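Local coordinates for Rho GTPase-activating protein 26 (Gallus gallus, PDB 1F7C), which acts as a GTPase-activating protein for RhoA and Cdc42, this chain being its helical RhoGAP (BH) domain, at residues A[58-63]-A[169-174]. Sequence-based numbering, arbitrary orientation.
Sequences LYRIVG and NLMTVA
The arginine-finger loop of the RhoGAP domain meets the turn before helix 173-184 where Met171 packs against Leu58 and Arg60, the predicted finger that would stabilise the transition state of GTP hydrolysis. Met171 SD lies over one face of the Arg60 guanidinium, 3.7 Å off its plane and nearer the edge of the group than its middle. Successive bends at chi2 (-52°) and chi3 (-70°) turn the chain so that Met171 CE comes to 4.0 Å from Arg60 CB, with Met171 CG and CE each 3.4 Å from Leu58 O. Met171 CG also touches Leu58 CB at 4.1 Å. Arg60 NH2 lies 3.8 Å from Leu170 O, too far to count as a hydrogen bond. Cutting Met171 back to alanine would remove the thioether, and is likely to leave the Arg60 guanidinium without the sulfur over that face and a gap beside Leu58 CB. An Asx turn shapes residues 169-171: Met171 N donates to Asn169 OD1 at 2.8 Å and 160°, while Asn169 ND2 is held by Val162 O and Ile53 O and lies 3.9 Å from Leu58 CD1. Thr172 then N-caps helix 173-184. Among the neighbouring helices, Leu58 and Met171 both touch Val162 of helix 146-164, and Leu58 also reaches Val48 of helix 35-51 and Ile94 of helix 94-106.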
# COMPACT_ATOMS: atom_id res chain seq x y z
N LEU A 58 -13.23 2.37 0.80
CA LEU A 58 -11.96 2.97 1.21
C LEU A 58 -10.88 2.69 0.18
O LEU A 58 -10.59 1.52 -0.13
CB LEU A 58 -11.50 2.42 2.56
CG LEU A 58 -12.05 2.97 3.88
CD1 LEU A 58 -11.46 2.17 5.03
CD2 LEU A 58 -11.69 4.46 4.02
N TYR A 59 -10.27 3.76 -0.33
CA TYR A 59 -9.19 3.67 -1.32
C TYR A 59 -9.65 3.33 -2.74
O TYR A 59 -8.86 3.33 -3.67
CB TYR A 59 -8.12 2.67 -0.84
CG TYR A 59 -7.42 3.10 0.43
CD1 TYR A 59 -7.69 2.48 1.66
CD2 TYR A 59 -6.49 4.15 0.41
CE1 TYR A 59 -7.06 2.90 2.84
CE2 TYR A 59 -5.85 4.58 1.58
CZ TYR A 59 -6.14 3.96 2.79
OH TYR A 59 -5.49 4.39 3.93
N ARG A 60 -10.94 3.03 -2.91
CA ARG A 60 -11.49 2.73 -4.23
C ARG A 60 -12.15 4.02 -4.72
O ARG A 60 -12.03 4.40 -5.88
CB ARG A 60 -12.54 1.62 -4.13
CG ARG A 60 -13.22 1.27 -5.45
CD ARG A 60 -14.60 0.68 -5.23
NE ARG A 60 -14.56 -0.71 -4.78
CZ ARG A 60 -15.53 -1.30 -4.09
NH1 ARG A 60 -16.63 -0.62 -3.78
NH2 ARG A 60 -15.43 -2.58 -3.73
N ILE A 61 -12.84 4.69 -3.80
CA ILE A 61 -13.52 5.94 -4.09
C ILE A 61 -12.49 7.05 -4.14
O ILE A 61 -11.75 7.25 -3.18
CB ILE A 61 -14.58 6.28 -3.01
CG1 ILE A 61 -15.68 5.21 -3.01
CG2 ILE A 61 -15.15 7.67 -3.23
CD1 ILE A 61 -16.35 5.02 -4.37
N VAL A 62 -12.46 7.76 -5.26
CA VAL A 62 -11.51 8.85 -5.45
C VAL A 62 -12.07 10.19 -5.01
O VAL A 62 -13.25 10.48 -5.22
CB VAL A 62 -11.11 8.93 -6.93
CG1 VAL A 62 -10.07 10.01 -7.13
CG2 VAL A 62 -10.59 7.57 -7.39
N GLY A 63 -11.23 11.00 -4.39
CA GLY A 63 -11.68 12.31 -3.93
C GLY A 63 -11.50 13.38 -5.00
O GLY A 63 -11.02 13.10 -6.10
N ASN A 169 -17.14 -1.76 5.21
CA ASN A 169 -16.55 -0.89 4.19
C ASN A 169 -16.43 -1.50 2.79
O ASN A 169 -16.01 -0.82 1.86
CB ASN A 169 -15.19 -0.34 4.64
CG ASN A 169 -14.14 -1.43 4.87
OD1 ASN A 169 -14.10 -2.44 4.16
ND2 ASN A 169 -13.25 -1.21 5.83
N LEU A 170 -16.81 -2.76 2.66
CA LEU A 170 -16.79 -3.48 1.38
C LEU A 170 -15.41 -3.71 0.80
O LEU A 170 -15.29 -4.18 -0.31
CB LEU A 170 -17.62 -2.72 0.33
CG LEU A 170 -18.93 -2.08 0.80
CD1 LEU A 170 -19.60 -1.34 -0.37
CD2 LEU A 170 -19.86 -3.16 1.36
N MET A 171 -14.36 -3.37 1.54
CA MET A 171 -13.01 -3.56 1.01
C MET A 171 -12.31 -4.82 1.50
O MET A 171 -11.62 -4.81 2.51
CB MET A 171 -12.15 -2.33 1.31
CG MET A 171 -12.64 -1.05 0.63
SD MET A 171 -12.91 -1.21 -1.18
CE MET A 171 -11.19 -1.38 -1.79
N THR A 172 -12.52 -5.90 0.76
CA THR A 172 -11.91 -7.17 1.07
C THR A 172 -10.45 -7.13 0.64
O THR A 172 -10.01 -6.17 0.01
CB THR A 172 -12.59 -8.32 0.30
OG1 THR A 172 -12.38 -8.13 -1.10
CG2 THR A 172 -14.08 -8.35 0.59
N VAL A 173 -9.72 -8.18 0.99
CA VAL A 173 -8.31 -8.28 0.62
C VAL A 173 -8.18 -8.15 -0.90
O VAL A 173 -7.41 -7.34 -1.41
CB VAL A 173 -7.74 -9.64 1.09
CG1 VAL A 173 -6.34 -9.85 0.53
CG2 VAL A 173 -7.71 -9.69 2.61
N ALA A 174 -8.97 -8.95 -1.62
CA ALA A 174 -8.95 -8.93 -3.07
C ALA A 174 -9.22 -7.53 -3.62
O ALA A 174 -8.53 -7.09 -4.54
CB ALA A 174 -9.97 -9.92 -3.61